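Local coordinates for protein dihydrodipicolinate synthase (Oceanobacillus iheyensis HTE831, PDB 3D0C) that probably catalyses the condensation of pyruvate with aspartate semialdehyde to 4-hydroxy-tetrahydrodipicolinate, a step of lysine biosynthesis, as a Schiff-base-forming TIM-barrel lyase, at residues P220-A225 / W242-P247; E249-K254 / R290-E295. The protein carries 1 engineered substitution. One frame throughout, in Å; residues are numbered along the deposited sequence.

Contact 1 (P220-A225 / W242-P247); sequences PQKSFA and WEDVVP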
loop_
_atom_site.group_PDB
_atom_site.type_symbol
_atom_site.label_atom_id
_atom_site.label_comp_id
_atom_site.label_asym_id
_atom_site.label_seq_id
_atom_site.Cartn_x
_atom_site.Cartn_y
_atom_site.Cartn_z
ATOM N N PRO A 220 15.431 24.804 -0.771
ATOM C CA PRO A 220 16.599 24.011 -0.373
ATOM C C PRO A 220 17.538 24.696 0.625
ATOM O O PRO A 220 18.171 24.025 1.445
ATOM C CB PRO A 220 17.287 23.727 -1.704
ATOM C CG PRO A 220 16.973 24.954 -2.503
ATOM C CD PRO A 220 15.498 25.147 -2.203
ATOM N N GLN A 221 17.635 26.024 0.549
ATOM C CA GLN A 221 18.519 26.769 1.450
ATOM C C GLN A 221 18.121 26.591 2.921
ATOM O O GLN A 221 18.982 26.595 3.799
ATOM C CB GLN A 221 18.544 28.266 1.083
ATOM C CG GLN A 221 18.925 28.547 -0.387
ATOM C CD GLN A 221 19.252 30.020 -0.672
ATOM O OE1 GLN A 221 18.511 30.929 -0.283
ATOM N NE2 GLN A 221 20.363 30.253 -1.374
ATOM N N LYS A 222 16.827 26.434 3.191
ATOM C CA LYS A 222 16.370 26.232 4.566
ATOM C C LYS A 222 16.765 24.830 5.032
ATOM O O LYS A 222 17.259 24.642 6.148
ATOM C CB LYS A 222 14.852 26.396 4.665
ATOM C CG LYS A 222 14.360 27.826 4.464
ATOM C CD LYS A 222 12.850 27.911 4.632
ATOM C CE LYS A 222 12.325 29.313 4.359
ATOM N NZ LYS A 222 12.831 30.326 5.328
ATOM N N SER A 223 16.537 23.848 4.165
ATOM C CA SER A 223 16.875 22.464 4.463
ATOM C C SER A 223 18.368 22.331 4.719
ATOM O O SER A 223 18.786 21.609 5.628
ATOM C CB SER A 223 16.483 21.557 3.289
ATOM O OG SER A 223 15.086 21.590 3.071
ATOM N N PHE A 224 19.174 23.016 3.910
ATOM C CA PHE A 224 20.621 22.950 4.073
ATOM C C PHE A 224 21.096 23.752 5.275
ATOM O O PHE A 224 22.159 23.471 5.824
ATOM C CB PHE A 224 21.334 23.414 2.801
ATOM C CG PHE A 224 21.589 22.303 1.821
ATOM C CD1 PHE A 224 22.579 21.357 2.068
ATOM C CD2 PHE A 224 20.812 22.180 0.676
ATOM C CE1 PHE A 224 22.791 20.300 1.182
ATOM C CE2 PHE A 224 21.014 21.132 -0.214
ATOM C CZ PHE A 224 22.003 20.190 0.039
ATOM N N ALA A 225 20.315 24.753 5.673
ATOM C CA ALA A 225 20.665 25.549 6.847
ATOM C C ALA A 225 20.516 24.622 8.060
ATOM O O ALA A 225 21.321 24.651 8.998
ATOM C CB ALA A 225 19.731 26.746 6.973
ATOM N N TRP A 242 14.412 24.769 12.560
ATOM C CA TRP A 242 13.382 23.767 12.807
ATOM C C TRP A 242 12.009 24.418 12.945
ATOM O O TRP A 242 11.056 24.013 12.279
ATOM C CB TRP A 242 13.730 22.990 14.082
ATOM C CG TRP A 242 12.672 22.062 14.577
ATOM C CD1 TRP A 242 12.311 20.858 14.043
ATOM C CD2 TRP A 242 11.853 22.249 15.733
ATOM N NE1 TRP A 242 11.320 20.282 14.798
ATOM C CE2 TRP A 242 11.020 21.115 15.844
ATOM C CE3 TRP A 242 11.744 23.265 16.691
ATOM C CZ2 TRP A 242 10.089 20.969 16.875
ATOM C CZ3 TRP A 242 10.817 23.119 17.716
ATOM C CH2 TRP A 242 10.002 21.978 17.798
ATOM N N GLU A 243 11.908 25.423 13.814
ATOM C CA GLU A 243 10.644 26.128 14.024
ATOM C C GLU A 243 10.166 26.787 12.737
ATOM O O GLU A 243 8.962 26.943 12.514
ATOM C CB GLU A 243 10.792 27.246 15.060
ATOM C CG GLU A 243 11.368 26.839 16.385
ATOM C CD GLU A 243 11.369 27.999 17.355
ATOM O OE1 GLU A 243 11.880 29.079 16.989
ATOM O OE2 GLU A 243 10.856 27.830 18.476
ATOM N N ASP A 244 11.123 27.189 11.909
ATOM C CA ASP A 244 10.836 27.872 10.652
ATOM C C ASP A 244 10.248 26.973 9.564
ATOM O O ASP A 244 9.419 27.424 8.772
ATOM C CB ASP A 244 12.114 28.546 10.132
ATOM C CG ASP A 244 11.855 29.468 8.946
ATOM O OD1 ASP A 244 11.005 30.376 9.071
ATOM O OD2 ASP A 244 12.509 29.292 7.893
ATOM N N VAL A 245 10.657 25.707 9.527
ATOM C CA VAL A 245 10.162 24.789 8.498
ATOM C C VAL A 245 9.041 23.851 8.943
ATOM O O VAL A 245 8.320 23.295 8.105
ATOM C CB VAL A 245 11.307 23.930 7.927
ATOM C CG1 VAL A 245 12.371 24.823 7.317
ATOM C CG2 VAL A 245 11.898 23.052 9.021
ATOM N N VAL A 246 8.887 23.671 10.251
ATOM C CA VAL A 246 7.841 22.793 10.771
ATOM C C VAL A 246 6.456 23.109 10.196
ATOM O O VAL A 246 5.704 22.197 9.844
ATOM C CB VAL A 246 7.789 22.845 12.315
ATOM C CG1 VAL A 246 6.475 22.265 12.821
ATOM C CG2 VAL A 246 8.955 22.041 12.894
ATOM N N PRO A 247 6.101 24.403 10.083
ATOM C CA PRO A 247 4.791 24.792 9.540
ATOM C C PRO A 247 4.521 24.197 8.154
ATOM O O PRO A 247 3.382 23.862 7.823
ATOM C CB PRO A 247 4.873 26.316 9.504
ATOM C CG PRO A 247 5.763 26.621 10.684
ATOM C CD PRO A 247 6.862 25.597 10.498
#

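Contact 2 (E249-K254 / R290-E295); sequences EDLRAK and RLELEE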
loop_
_atom_site.group_PDB
_atom_site.type_symbol
_atom_site.label_atom_id
_atom_site.label_comp_id
_atom_site.label_asym_id
_atom_site.label_seq_id
_atom_site.Cartn_x
_atom_site.Cartn_y
_atom_site.Cartn_z
ATOM N N GLU A 249 6.007 21.340 6.930
ATOM C CA GLU A 249 5.856 19.906 7.107
ATOM C C GLU A 249 4.509 19.583 7.727
ATOM O O GLU A 249 3.906 18.566 7.401
ATOM C CB GLU A 249 7.005 19.354 7.957
ATOM C CG GLU A 249 8.356 19.491 7.267
ATOM C CD GLU A 249 8.441 18.676 5.979
ATOM O OE1 GLU A 249 8.525 17.435 6.061
ATOM O OE2 GLU A 249 8.415 19.274 4.883
ATOM N N ASP A 250 4.016 20.447 8.608
ATOM C CA ASP A 250 2.711 20.187 9.206
ATOM C C ASP A 250 1.609 20.283 8.147
ATOM O O ASP A 250 0.665 19.495 8.155
ATOM C CB ASP A 250 2.435 21.149 10.368
ATOM C CG ASP A 250 3.186 20.757 11.630
ATOM O OD1 ASP A 250 3.639 19.591 11.720
ATOM O OD2 ASP A 250 3.316 21.601 12.537
ATOM N N LEU A 251 1.722 21.242 7.234
ATOM C CA LEU A 251 0.721 21.359 6.175
ATOM C C LEU A 251 0.729 20.088 5.332
ATOM O O LEU A 251 -0.325 19.576 4.956
ATOM C CB LEU A 251 1.014 22.553 5.263
ATOM C CG LEU A 251 0.568 23.932 5.759
ATOM C CD1 LEU A 251 1.092 25.026 4.825
ATOM C CD2 LEU A 251 -0.952 23.965 5.828
ATOM N N ARG A 252 1.917 19.577 5.043
ATOM C CA ARG A 252 2.038 18.374 4.222
ATOM C C ARG A 252 1.416 17.164 4.899
ATOM O O ARG A 252 0.881 16.272 4.232
ATOM C CB ARG A 252 3.508 18.072 3.926
ATOM C CG ARG A 252 4.226 19.145 3.129
ATOM C CD ARG A 252 5.683 18.773 2.913
ATOM N NE ARG A 252 5.829 17.578 2.085
ATOM C CZ ARG A 252 6.932 16.839 2.037
ATOM N NH1 ARG A 252 7.985 17.168 2.776
ATOM N NH2 ARG A 252 6.990 15.777 1.246
ATOM N N ALA A 253 1.477 17.142 6.226
ATOM C CA ALA A 253 0.956 16.016 6.983
ATOM C C ALA A 253 -0.562 16.020 7.193
ATOM O O ALA A 253 -1.122 15.011 7.610
ATOM C CB ALA A 253 1.685 15.925 8.333
ATOM N N LYS A 254 -1.233 17.128 6.893
ATOM C CA LYS A 254 -2.686 17.193 7.080
ATOM C C LYS A 254 -3.440 16.143 6.270
ATOM O O LYS A 254 -2.990 15.720 5.205
ATOM C CB LYS A 254 -3.234 18.573 6.705
ATOM C CG LYS A 254 -2.727 19.727 7.550
ATOM C CD LYS A 254 -3.568 20.984 7.303
ATOM C CE LYS A 254 -4.995 20.812 7.828
ATOM N NZ LYS A 254 -5.865 22.001 7.594
ATOM N N ARG A 290 -5.039 26.011 0.954
ATOM C CA ARG A 290 -4.360 26.814 -0.052
ATOM C C ARG A 290 -4.015 28.175 0.577
ATOM O O ARG A 290 -2.900 28.676 0.439
ATOM C CB ARG A 290 -5.262 26.969 -1.292
ATOM C CG ARG A 290 -4.593 27.630 -2.495
ATOM C CD ARG A 290 -5.440 27.522 -3.780
ATOM N NE ARG A 290 -5.501 26.176 -4.363
ATOM C CZ ARG A 290 -6.528 25.340 -4.225
ATOM N NH1 ARG A 290 -7.591 25.703 -3.514
ATOM N NH2 ARG A 290 -6.511 24.150 -4.821
ATOM N N LEU A 291 -4.972 28.754 1.290
ATOM C CA LEU A 291 -4.761 30.038 1.951
ATOM C C LEU A 291 -3.646 29.930 2.994
ATOM O O LEU A 291 -2.774 30.799 3.087
ATOM C CB LEU A 291 -6.066 30.492 2.617
ATOM C CG LEU A 291 -6.042 31.794 3.422
ATOM C CD1 LEU A 291 -5.500 32.933 2.562
ATOM C CD2 LEU A 291 -7.453 32.099 3.920
ATOM N N GLU A 292 -3.665 28.850 3.769
ATOM C CA GLU A 292 -2.645 28.647 4.792
ATOM C C GLU A 292 -1.256 28.585 4.179
ATOM O O GLU A 292 -0.297 29.119 4.741
ATOM C CB GLU A 292 -2.916 27.368 5.586
ATOM C CG GLU A 292 -3.861 27.565 6.756
ATOM C CD GLU A 292 -3.742 26.459 7.794
ATOM O OE1 GLU A 292 -2.604 26.175 8.237
ATOM O OE2 GLU A 292 -4.787 25.886 8.172
ATOM N N LEU A 293 -1.146 27.936 3.024
ATOM C CA LEU A 293 0.140 27.823 2.354
ATOM C C LEU A 293 0.602 29.186 1.850
ATOM O O LEU A 293 1.770 29.558 2.005
ATOM C CB LEU A 293 0.039 26.843 1.182
ATOM C CG LEU A 293 1.301 26.706 0.329
ATOM C CD1 LEU A 293 2.486 26.289 1.193
ATOM C CD2 LEU A 293 1.051 25.686 -0.761
ATOM N N GLU A 294 -0.320 29.926 1.242
ATOM C CA GLU A 294 0.002 31.249 0.716
ATOM C C GLU A 294 0.519 32.157 1.833
ATOM O O GLU A 294 1.481 32.906 1.643
ATOM C CB GLU A 294 -1.231 31.870 0.043
ATOM C CG GLU A 294 -1.791 31.041 -1.115
ATOM C CD GLU A 294 -3.025 31.665 -1.754
ATOM O OE1 GLU A 294 -3.689 32.497 -1.095
ATOM O OE2 GLU A 294 -3.340 31.313 -2.912
ATOM N N GLU A 295 -0.117 32.083 2.995
ATOM C CA GLU A 295 0.287 32.896 4.138
ATOM C C GLU A 295 1.675 32.498 4.641
ATOM O O GLU A 295 2.464 33.357 5.040
ATOM C CB GLU A 295 -0.720 32.752 5.278
ATOM C CG GLU A 295 -2.153 33.104 4.895
ATOM C CD GLU A 295 -3.091 33.116 6.091
ATOM O OE1 GLU A 295 -3.205 32.073 6.774
ATOM O OE2 GLU A 295 -3.715 34.168 6.349
#

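Contact 1 (P220-A225 / W242-P247)
K222 reaches from helix 220-232 to D244 and V245 on helix 235-257, and both contacts between these two segments run through its side chain. Its CB faces the other helix and rests against the CG1 methyl of V245 at 4.0 Å, with the two side chains pointing opposite ways as they pass. From there CG leaves anti to the carbonyl carbon (chi1 -69°), and the chain runs extended as far as CE. CD lies 4.1 Å from V245 CG1 but closer to the carboxylate, 3.6 Å from D244 OD2, so here the lysine passes from an apolar neighbour to a charged one. CE is 3.5 Å from the same OD2. The last torsion then bends the chain (chi4 -64°) and turns NZ onto D244 OD2, 2.8 Å away, in a salt bridge that is also a hydrogen bond. OD2 accepts with its syn lone pair, and the aspartate crosses the lysine at about a right angle.

W300 of helix 287-303 also joins in: it makes a cation-pi contact with K222, while its NE1 bonds to the backbone O of D244. V245 is buried, packing also on L215 and on E197 of helix 196-206. With a methionine in place of K222 the ammonium would be gone, and D244 OD2 would probably be left without its cation and the W300 ring without the charge it meets.

The contact thus joins the helix that follows the last barrel strand, 210-213, to the long helix after it by a single ion pair laid over a small apolar patch. Since K222 and D244 are both partly exposed, solvent probably screens part of the attraction between their charges.

Contact 2 (E249-K254 / R290-E295)
K254 NZ has two carboxylates near it: D289, which forms a salt bridge through OD1, and E292, whose OE2 stands 4.1 Å away. The second distance is too long for a salt bridge, so E292 probably adds only a loose electrostatic pull to a lysine already held by D289. The K254 chain bends at chi3 (67°) and meets the glutamate at about a right angle.

Beside this polar pair the packing is done by L251, which points at the opposite helix and divides its two methyls between neighbouring residues. CD1 lies over the backbone of L293, 3.9 Å from its CA, and also meets the CD1 methyl of L293 at 4.1 Å. CD2 goes to E292, touching CB at 3.9 Å and the OE1 oxygen at 3.7 Å, so that the glutamate lends its aliphatic base to the apolar contact and lays OE1 against the leucine methyl, while OE2 is the oxygen nearer the lysine. I263 of helix 260-270 also packs on L251.

Within helix 249-254, R252 NH1 donates to the syn lone pair of E249 OE2 at 3.0 Å, the oxygen lying almost in the guanidinium plane. R252 NH2 bonds to N260, tying this helix to the start of the next.

The two segments run nearly antiparallel, at 167°, with their axes 11.0 Å apart, a spacing filled mainly by L251 reaching to L293 and E292. Such antiparallel helix packing is characteristic of the helical C-terminal region that follows the TIM barrel in the DapA family.

In the fold
Both contacts use helix 235-257, one after the other along its length, with their centres about 14 Å apart. Contact 1 binds it back to helix 220-232, next to the barrel; contact 2 pairs it with the last helix, 287-303, farther from the centre of the chain. That last helix also borders contact 1 through its C-terminal part. Each contact is partly buried and combines an apolar patch with charges, but the balance differs: in contact 1 a true salt bridge dominates, whereas in contact 2 leucine packing does the work and the charges facing each other across it stay beyond salt-bridge distance, K254 being paired with D289. Both lie away from the predicted catalytic residues.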